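Local atomic coordinates of type III secretion system effector protein ExoU (Pseudomonas fluorescens, PDB entry 4QMK), a protein that probably acts as a patatin-like phospholipase injected by type III secretion and directed to the plasma membrane by a domain that binds phosphatidylinositol 4,5-bisphosphate. Residues 142-147 against 171-176; 182-187 against 273-278; 246-251 against 255-260. All coordinates share one frame; numbering follows the deposited sequence.

Contact 1: 142-147 against 171-176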
loop_
_atom_site.group_PDB
_atom_site.type_symbol
_atom_site.label_atom_id
_atom_site.label_comp_id
_atom_site.label_asym_id
_atom_site.label_seq_id
_atom_site.Cartn_x
_atom_site.Cartn_y
_atom_site.Cartn_z
ATOM N N THR A 142 -4.793 4.973 21.740
ATOM C CA THR A 142 -4.784 3.951 22.759
ATOM C C THR A 142 -6.198 3.615 23.168
ATOM O O THR A 142 -6.575 2.458 23.232
ATOM C CB THR A 142 -4.048 4.427 24.040
ATOM O OG1 THR A 142 -2.683 4.773 23.735
ATOM C CG2 THR A 142 -4.090 3.325 25.138
ATOM N N ALA A 143 -6.971 4.645 23.446
ATOM C CA ALA A 143 -8.311 4.470 23.910
ATOM C C ALA A 143 -9.088 3.670 22.906
ATOM O O ALA A 143 -9.804 2.745 23.252
ATOM C CB ALA A 143 -8.962 5.825 24.127
ATOM N N TRP A 144 -8.966 4.043 21.650
ATOM C CA TRP A 144 -9.678 3.338 20.613
ATOM C C TRP A 144 -9.353 1.846 20.609
ATOM O O TRP A 144 -10.239 1.009 20.367
ATOM C CB TRP A 144 -9.362 3.927 19.256
ATOM C CG TRP A 144 -10.071 3.239 18.175
ATOM C CD1 TRP A 144 -11.339 3.470 17.762
ATOM C CD2 TRP A 144 -9.557 2.201 17.352
ATOM N NE1 TRP A 144 -11.665 2.627 16.717
ATOM C CE2 TRP A 144 -10.581 1.838 16.444
ATOM C CE3 TRP A 144 -8.334 1.558 17.279
ATOM C CZ2 TRP A 144 -10.415 0.852 15.473
ATOM C CZ3 TRP A 144 -8.166 0.552 16.316
ATOM C CH2 TRP A 144 -9.208 0.210 15.432
ATOM N N LEU A 145 -8.097 1.511 20.866
ATOM C CA LEU A 145 -7.724 0.140 20.896
ATOM C C LEU A 145 -8.447 -0.664 21.950
ATOM O O LEU A 145 -8.802 -1.809 21.681
ATOM C CB LEU A 145 -6.224 -0.007 21.003
ATOM C CG LEU A 145 -5.559 0.180 19.653
ATOM C CD1 LEU A 145 -4.117 0.590 19.825
ATOM C CD2 LEU A 145 -5.679 -1.095 18.829
ATOM N N GLN A 146 -8.705 -0.102 23.131
ATOM C CA GLN A 146 -9.510 -0.864 24.118
ATOM C C GLN A 146 -10.944 -1.070 23.641
ATOM O O GLN A 146 -11.420 -2.201 23.593
ATOM C CB GLN A 146 -9.524 -0.246 25.505
ATOM C CG GLN A 146 -8.369 -0.676 26.406
ATOM C CD GLN A 146 -7.077 0.086 26.123
ATOM O OE1 GLN A 146 -7.104 1.274 25.781
ATOM N NE2 GLN A 146 -5.935 -0.576 26.313
ATOM N N GLU A 147 -11.606 0.005 23.226
ATOM C CA GLU A 147 -13.011 -0.085 22.817
ATOM C C GLU A 147 -13.252 -0.949 21.580
ATOM O O GLU A 147 -14.218 -1.713 21.534
ATOM C CB GLU A 147 -13.618 1.298 22.596
ATOM C CG GLU A 147 -13.896 2.066 23.891
ATOM C CD GLU A 147 -12.695 2.868 24.402
ATOM O OE1 GLU A 147 -12.274 3.807 23.686
ATOM O OE2 GLU A 147 -12.196 2.604 25.531
ATOM N N LEU A 171 -2.731 -0.704 10.549
ATOM C CA LEU A 171 -2.054 0.230 9.662
ATOM C C LEU A 171 -3.079 1.105 8.962
ATOM O O LEU A 171 -2.996 2.305 9.043
ATOM C CB LEU A 171 -1.238 -0.538 8.626
ATOM C CG LEU A 171 -0.772 0.288 7.434
ATOM C CD1 LEU A 171 0.030 1.457 7.929
ATOM C CD2 LEU A 171 0.081 -0.555 6.511
ATOM N N THR A 172 -4.082 0.501 8.316
ATOM C CA THR A 172 -5.049 1.292 7.546
ATOM C C THR A 172 -6.168 1.902 8.379
ATOM O O THR A 172 -6.809 2.816 7.917
ATOM C CB THR A 172 -5.683 0.543 6.361
ATOM O OG1 THR A 172 -6.751 -0.253 6.821
ATOM C CG2 THR A 172 -4.670 -0.319 5.584
ATOM N N LEU A 173 -6.407 1.407 9.586
ATOM C CA LEU A 173 -7.413 2.016 10.481
ATOM C C LEU A 173 -6.839 3.137 11.339
ATOM O O LEU A 173 -7.573 4.013 11.784
ATOM C CB LEU A 173 -8.027 0.978 11.435
ATOM C CG LEU A 173 -8.909 -0.072 10.771
ATOM C CD1 LEU A 173 -9.469 -1.029 11.797
ATOM C CD2 LEU A 173 -10.020 0.622 10.015
ATOM N N LEU A 174 -5.539 3.091 11.595
ATOM C CA LEU A 174 -4.912 4.081 12.464
ATOM C C LEU A 174 -3.733 4.776 11.814
ATOM O O LEU A 174 -2.653 4.745 12.355
ATOM C CB LEU A 174 -4.436 3.407 13.755
ATOM C CG LEU A 174 -5.511 2.762 14.630
ATOM C CD1 LEU A 174 -4.842 2.100 15.813
ATOM C CD2 LEU A 174 -6.497 3.795 15.108
ATOM N N PRO A 175 -3.933 5.371 10.636
ATOM C CA PRO A 175 -2.848 6.108 10.001
ATOM C C PRO A 175 -2.582 7.389 10.766
ATOM O O PRO A 175 -3.448 7.857 11.520
ATOM C CB PRO A 175 -3.445 6.491 8.650
ATOM C CG PRO A 175 -4.887 6.732 8.971
ATOM C CD PRO A 175 -5.229 5.654 9.984
ATOM N N ARG A 176 -1.437 8.005 10.537
ATOM C CA ARG A 176 -1.156 9.254 11.253
ATOM C C ARG A 176 -2.334 10.278 11.310
ATOM O O ARG A 176 -2.292 11.385 10.751
ATOM C CB ARG A 176 0.085 9.902 10.675
ATOM C CG ARG A 176 1.374 9.223 11.076
ATOM C CD ARG A 176 2.464 10.264 11.250
ATOM N NE ARG A 176 2.553 10.790 12.630
ATOM C CZ ARG A 176 1.862 11.813 13.163
ATOM N NH1 ARG A 176 0.944 12.490 12.477
ATOM N NH2 ARG A 176 2.085 12.145 14.431
#
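The indole NE1 of W144 is hydrogen-bonded to OG of S158 of the second subunit, while the six-membered ring of the same side chain lies against L174 and L173. CG of W144 is anti to the backbone N (chi1 -180°), which sends the indole out from helix 140-157 toward the end of helix 166-173. L174 approaches over one face of the indole. Its CD2 is 3.6 Å from W144 CE3, offset toward the rim of the ring system. L174 CD2 lies 4.1 Å from the centroid of the W144 six-membered ring, 29° off the normal, a CH-pi contact. The second branch stays close too, with L174 CD1 3.7 Å from W144 CZ3. L173 comes at a different angle. Its CD1 meets W144 CH2 at 3.8 Å, obliquely to the ring, and the two side chains cross at about a right angle. Both helices belong to the helical part of the patatin-like region, in the chain between strands 99-103 and 242-251. L174 is the first residue to leave helical geometry after helix 166-173, and its carbonyl O accepts a hydrogen bond from R272 NH1. L145 adds a looser apolar contact, its CD1 lying 4.3 Å from L174 CD1. The backbones stay well apart, with W144 CA and L174 CA 9.5 Å from each other, and the indole and the leucine side chains fill the space between. The second subunit packs on the same cluster: its L159 touches W144, its L155 touches L173 and its P160 touches L174.

Contact 2: 182-187 against 273-278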
loop_
_atom_site.group_PDB
_atom_site.type_symbol
_atom_site.label_atom_id
_atom_site.label_comp_id
_atom_site.label_asym_id
_atom_site.label_seq_id
_atom_site.Cartn_x
_atom_site.Cartn_y
_atom_site.Cartn_z
ATOM N N GLN A 182 0.212 13.532 20.853
ATOM C CA GLN A 182 0.797 12.186 20.786
ATOM C C GLN A 182 2.235 12.264 21.287
ATOM O O GLN A 182 3.159 11.909 20.587
ATOM C CB GLN A 182 0.766 11.692 19.350
ATOM C CG GLN A 182 -0.637 11.561 18.771
ATOM C CD GLN A 182 -1.371 10.297 19.231
ATOM O OE1 GLN A 182 -0.809 9.455 19.939
ATOM N NE2 GLN A 182 -2.635 10.150 18.804
ATOM N N PRO A 183 2.431 12.745 22.512
ATOM C CA PRO A 183 3.775 12.972 23.038
ATOM C C PRO A 183 4.826 11.911 22.705
ATOM O O PRO A 183 5.922 12.233 22.235
ATOM C CB PRO A 183 3.538 13.038 24.558
ATOM C CG PRO A 183 2.084 12.714 24.766
ATOM C CD PRO A 183 1.418 13.112 23.506
ATOM N N LEU A 184 4.482 10.662 22.943
ATOM C CA LEU A 184 5.425 9.574 22.803
ATOM C C LEU A 184 5.836 9.346 21.365
ATOM O O LEU A 184 6.998 9.275 21.037
ATOM C CB LEU A 184 4.793 8.304 23.347
ATOM C CG LEU A 184 5.740 7.096 23.491
ATOM C CD1 LEU A 184 6.797 7.357 24.545
ATOM C CD2 LEU A 184 4.931 5.839 23.819
ATOM N N GLU A 185 4.856 9.234 20.507
ATOM C CA GLU A 185 5.080 8.992 19.124
ATOM C C GLU A 185 5.903 10.111 18.452
ATOM O O GLU A 185 6.708 9.854 17.532
ATOM C CB GLU A 185 3.666 8.836 18.549
ATOM C CG GLU A 185 3.504 8.565 17.090
ATOM C CD GLU A 185 2.034 8.551 16.659
ATOM O OE1 GLU A 185 1.150 8.716 17.527
ATOM O OE2 GLU A 185 1.749 8.369 15.442
ATOM N N ASP A 186 5.737 11.338 18.944
ATOM C CA ASP A 186 6.456 12.505 18.433
ATOM C C ASP A 186 7.918 12.478 18.886
ATOM O O ASP A 186 8.847 12.590 18.066
ATOM C CB ASP A 186 5.825 13.793 18.954
ATOM C CG ASP A 186 4.368 13.974 18.512
ATOM O OD1 ASP A 186 3.888 13.248 17.590
ATOM O OD2 ASP A 186 3.711 14.877 19.106
ATOM N N LEU A 187 8.120 12.344 20.196
ATOM C CA LEU A 187 9.451 12.204 20.738
ATOM C C LEU A 187 10.228 11.150 19.940
ATOM O O LEU A 187 11.306 11.420 19.425
ATOM C CB LEU A 187 9.367 11.784 22.180
ATOM C CG LEU A 187 10.735 11.315 22.703
ATOM C CD1 LEU A 187 11.292 12.308 23.715
ATOM C CD2 LEU A 187 10.686 9.932 23.355
ATOM N N ALA A 273 3.813 2.674 15.209
ATOM C CA ALA A 273 3.889 1.241 15.456
ATOM C C ALA A 273 4.195 0.952 16.896
ATOM O O ALA A 273 3.658 -0.008 17.477
ATOM C CB ALA A 273 4.992 0.620 14.626
ATOM N N ALA A 274 5.130 1.733 17.435
ATOM C CA ALA A 274 5.591 1.578 18.806
ATOM C C ALA A 274 4.526 1.999 19.804
ATOM O O ALA A 274 4.417 1.423 20.885
ATOM C CB ALA A 274 6.843 2.420 19.029
ATOM N N LEU A 275 3.759 3.025 19.464
ATOM C CA LEU A 275 2.702 3.459 20.330
ATOM C C LEU A 275 1.664 2.344 20.433
ATOM O O LEU A 275 1.170 2.042 21.530
ATOM C CB LEU A 275 2.053 4.720 19.771
ATOM C CG LEU A 275 0.773 5.213 20.462
ATOM C CD1 LEU A 275 1.103 5.842 21.813
ATOM C CD2 LEU A 275 0.121 6.257 19.565
ATOM N N ILE A 276 1.311 1.779 19.270
ATOM C CA ILE A 276 0.283 0.738 19.175
ATOM C C ILE A 276 0.765 -0.436 19.995
ATOM O O ILE A 276 0.038 -1.023 20.813
ATOM C CB ILE A 276 0.136 0.193 17.737
ATOM C CG1 ILE A 276 -0.055 1.314 16.715
ATOM C CG2 ILE A 276 -0.971 -0.870 17.670
ATOM C CD1 ILE A 276 -1.448 1.589 16.308
ATOM N N SER A 277 2.015 -0.762 19.767
ATOM C CA SER A 277 2.594 -1.883 20.420
ATOM C C SER A 277 2.457 -1.771 21.897
ATOM O O SER A 277 2.056 -2.698 22.555
ATOM C CB SER A 277 4.048 -1.996 20.019
ATOM O OG SER A 277 4.680 -3.000 20.752
ATOM N N GLY A 278 2.772 -0.605 22.431
ATOM C CA GLY A 278 2.729 -0.413 23.857
ATOM C C GLY A 278 1.338 -0.373 24.465
ATOM O O GLY A 278 1.185 -0.615 25.636
#
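E185 reaches from helix 183-201 past L275 of helix 270-278, a helix-helix contact in the patatin-like region. With chi1 at -180° the E185 chain starts out opposite its own backbone nitrogen, and it stays extended to the carboxylate. CB and CG thus carry the carboxylate outward without closely meeting L275. The carboxylate carbon is the first atom to come near: E185 CD is 4.2 Å from L275 CD2. The oxygen comes closer, and E185 OE1 is 3.4 Å from L275 CD2. OE2 faces arginines: it forms salt bridges with NE of R272, just before the segment 273-278, and with NH2 of R189, one turn further along its own helix. The carboxylate is buried, and these two positive charges would be expected to favour its ionised form. Q182 also reaches L275, and the two side chains cross at about a right angle. The position of its amide is doubtful, because the residue is poorly ordered and Q182 OE1 is modelled 3.2 Å from E185 OE1, another acceptor. The two segments come nearest in their backbones here, E185 CA lying 6.1 Å from L275 CA. A273, A274 and S277 of helix 270-278 touch I245 of strand 242-251. S277 OG is also hydrogen-bonded to the carbonyl O of S104, in a GxSxG pattern consistent with the nucleophile elbow of this family. L184 touches I108 of helix 107-114, so it sits between two helices. On the L275 side, L184 CD2 lies 4.3 Å from L275 CD1.

Contact 3: 246-251 against 255-260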
loop_
_atom_site.group_PDB
_atom_site.type_symbol
_atom_site.label_atom_id
_atom_site.label_comp_id
_atom_site.label_asym_id
_atom_site.label_seq_id
_atom_site.Cartn_x
_atom_site.Cartn_y
_atom_site.Cartn_z
ATOM N N THR A 246 6.755 -5.706 18.004
ATOM C CA THR A 246 5.855 -6.812 18.257
ATOM C C THR A 246 5.031 -6.631 19.484
ATOM O O THR A 246 5.371 -5.865 20.358
ATOM C CB THR A 246 6.708 -8.070 18.434
ATOM O OG1 THR A 246 7.400 -8.301 17.200
ATOM C CG2 THR A 246 5.868 -9.266 18.725
ATOM N N GLY A 247 3.933 -7.341 19.565
ATOM C CA GLY A 247 3.157 -7.326 20.786
ATOM C C GLY A 247 1.982 -8.222 20.785
ATOM O O GLY A 247 1.579 -8.718 19.744
ATOM N N THR A 248 1.388 -8.381 21.941
ATOM C CA THR A 248 0.276 -9.291 22.054
ATOM C C THR A 248 -0.911 -8.636 22.687
ATOM O O THR A 248 -0.819 -8.149 23.787
ATOM C CB THR A 248 0.681 -10.469 22.921
ATOM O OG1 THR A 248 1.866 -11.060 22.358
ATOM C CG2 THR A 248 -0.442 -11.486 22.999
ATOM N N GLY A 249 -2.031 -8.658 22.004
ATOM C CA GLY A 249 -3.226 -8.057 22.505
ATOM C C GLY A 249 -4.295 -9.083 22.695
ATOM O O GLY A 249 -4.168 -10.199 22.254
ATOM N N MET A 250 -5.364 -8.680 23.369
ATOM C CA MET A 250 -6.534 -9.513 23.556
ATOM C C MET A 250 -7.686 -8.947 22.732
ATOM O O MET A 250 -8.114 -7.830 22.930
ATOM C CB MET A 250 -6.881 -9.602 25.030
ATOM C CG MET A 250 -6.179 -10.748 25.740
ATOM S SD MET A 250 -6.995 -12.345 25.447
ATOM C CE MET A 250 -5.797 -13.375 26.236
ATOM N N PHE A 251 -8.244 -9.759 21.843
ATOM C CA PHE A 251 -9.254 -9.317 20.938
ATOM C C PHE A 251 -10.328 -10.363 20.917
ATOM O O PHE A 251 -10.087 -11.474 20.458
ATOM C CB PHE A 251 -8.646 -9.186 19.558
ATOM C CG PHE A 251 -7.525 -8.151 19.449
ATOM C CD1 PHE A 251 -7.808 -6.809 19.218
ATOM C CD2 PHE A 251 -6.213 -8.541 19.466
ATOM C CE1 PHE A 251 -6.802 -5.881 19.062
ATOM C CE2 PHE A 251 -5.197 -7.620 19.319
ATOM C CZ PHE A 251 -5.490 -6.289 19.122
ATOM N N PRO A 255 -5.889 -14.048 22.441
ATOM C CA PRO A 255 -4.692 -13.303 22.165
ATOM C C PRO A 255 -4.292 -13.353 20.701
ATOM O O PRO A 255 -4.454 -14.409 20.048
ATOM C CB PRO A 255 -3.623 -14.015 23.006
ATOM C CG PRO A 255 -4.118 -15.416 23.115
ATOM C CD PRO A 255 -5.615 -15.310 23.148
ATOM N N GLN A 256 -3.766 -12.223 20.214
ATOM C CA GLN A 256 -3.221 -12.090 18.850
ATOM C C GLN A 256 -1.854 -11.479 18.872
ATOM O O GLN A 256 -1.670 -10.479 19.498
ATOM C CB GLN A 256 -4.066 -11.173 17.963
ATOM C CG GLN A 256 -5.418 -11.708 17.615
ATOM C CD GLN A 256 -5.481 -12.579 16.368
ATOM O OE1 GLN A 256 -6.553 -12.798 15.880
ATOM N NE2 GLN A 256 -4.344 -13.013 15.825
ATOM N N LEU A 257 -0.916 -12.094 18.172
ATOM C CA LEU A 257 0.379 -11.510 17.979
ATOM C C LEU A 257 0.256 -10.427 16.929
ATOM O O LEU A 257 -0.160 -10.688 15.797
ATOM C CB LEU A 257 1.394 -12.459 17.390
ATOM C CG LEU A 257 2.373 -13.350 18.121
ATOM C CD1 LEU A 257 2.874 -12.617 19.350
ATOM C CD2 LEU A 257 1.849 -14.714 18.468
ATOM N N VAL A 258 0.635 -9.221 17.295
ATOM C CA VAL A 258 0.670 -8.132 16.356
ATOM C C VAL A 258 2.132 -7.963 15.943
ATOM O O VAL A 258 3.020 -8.034 16.785
ATOM C CB VAL A 258 0.150 -6.881 17.014
ATOM C CG1 VAL A 258 0.164 -5.713 16.067
ATOM C CG2 VAL A 258 -1.236 -7.132 17.524
ATOM N N VAL A 259 2.400 -7.778 14.660
ATOM C CA VAL A 259 3.801 -7.650 14.179
ATOM C C VAL A 259 3.962 -6.579 13.100
ATOM O O VAL A 259 3.325 -6.628 12.044
ATOM C CB VAL A 259 4.291 -8.999 13.592
ATOM C CG1 VAL A 259 5.717 -8.895 13.067
ATOM C CG2 VAL A 259 4.153 -10.106 14.628
ATOM N N PHE A 260 4.782 -5.601 13.390
ATOM C CA PHE A 260 5.098 -4.571 12.436
ATOM C C PHE A 260 6.548 -4.774 12.030
ATOM O O PHE A 260 7.388 -4.981 12.880
ATOM C CB PHE A 260 4.983 -3.218 13.092
ATOM C CG PHE A 260 3.609 -2.881 13.607
ATOM C CD1 PHE A 260 2.626 -2.439 12.743
ATOM C CD2 PHE A 260 3.345 -2.928 14.916
ATOM C CE1 PHE A 260 1.357 -2.149 13.193
ATOM C CE2 PHE A 260 2.085 -2.628 15.400
ATOM C CZ PHE A 260 1.089 -2.245 14.533
#
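G247 and V258 form a hydrogen-bonded pair of the antiparallel hairpin 242-251/254-260. V258 N gives a nearly straight bond of 2.7 Å to G247 O, with 171° at the hydrogen. G247 N returns one of 3.0 Å to V258 O. G249 and Q256 repeat the pattern: G249 N reaches Q256 O at 3.1 Å, and Q256 N reaches G249 O at 2.9 Å. G249 O also has P255 CA 3.1 Å away in a CA-H...O contact. Strand 254-260 is outermost within this chain in the mixed sheet, and its other edge is served by side chains. N165 takes L257 O through ND2 and V259 N through OD1, and S167 OG bonds V259 O. R157 holds Q256 OE1 through NH1 and F251 O through NH2. F251 CD2 packs on Q256 CB at 3.7 Å, the side chains crossing at about a right angle. On the other face, M250 CE lies 3.6 Å from P255 CD. There Y582 of helix 555-585 touches T248, P255 and L257. N165 and S167 take the place of a further strand for L257 O, V259 N and V259 O, consistent with this strand ending the sheet within the chain.

All three contacts lie in the patatin-like region and are largely buried. Contact 3 is nearest the centre of the chain (about 17 Å, centre to centre); contacts 2 and 1 lie farther out (about 23 and 26 Å), contact 1 at the subunit interface. Helix 270-278 joins them. Its I276 CD1 touches L174 CD1 of contact 1 at 3.5 Å, and its S277 OG lies 3.0 Å from T246 O of contact 3, a probable hydrogen bond. R272, just before the segment 273-278, serves both contact 1 and contact 2. The chemistry differs with place. Contact 1 is aromatic and aliphatic, contact 2 mixes leucine packing with a buried carboxylate, and contact 3 rests on backbone bonds within the sheet.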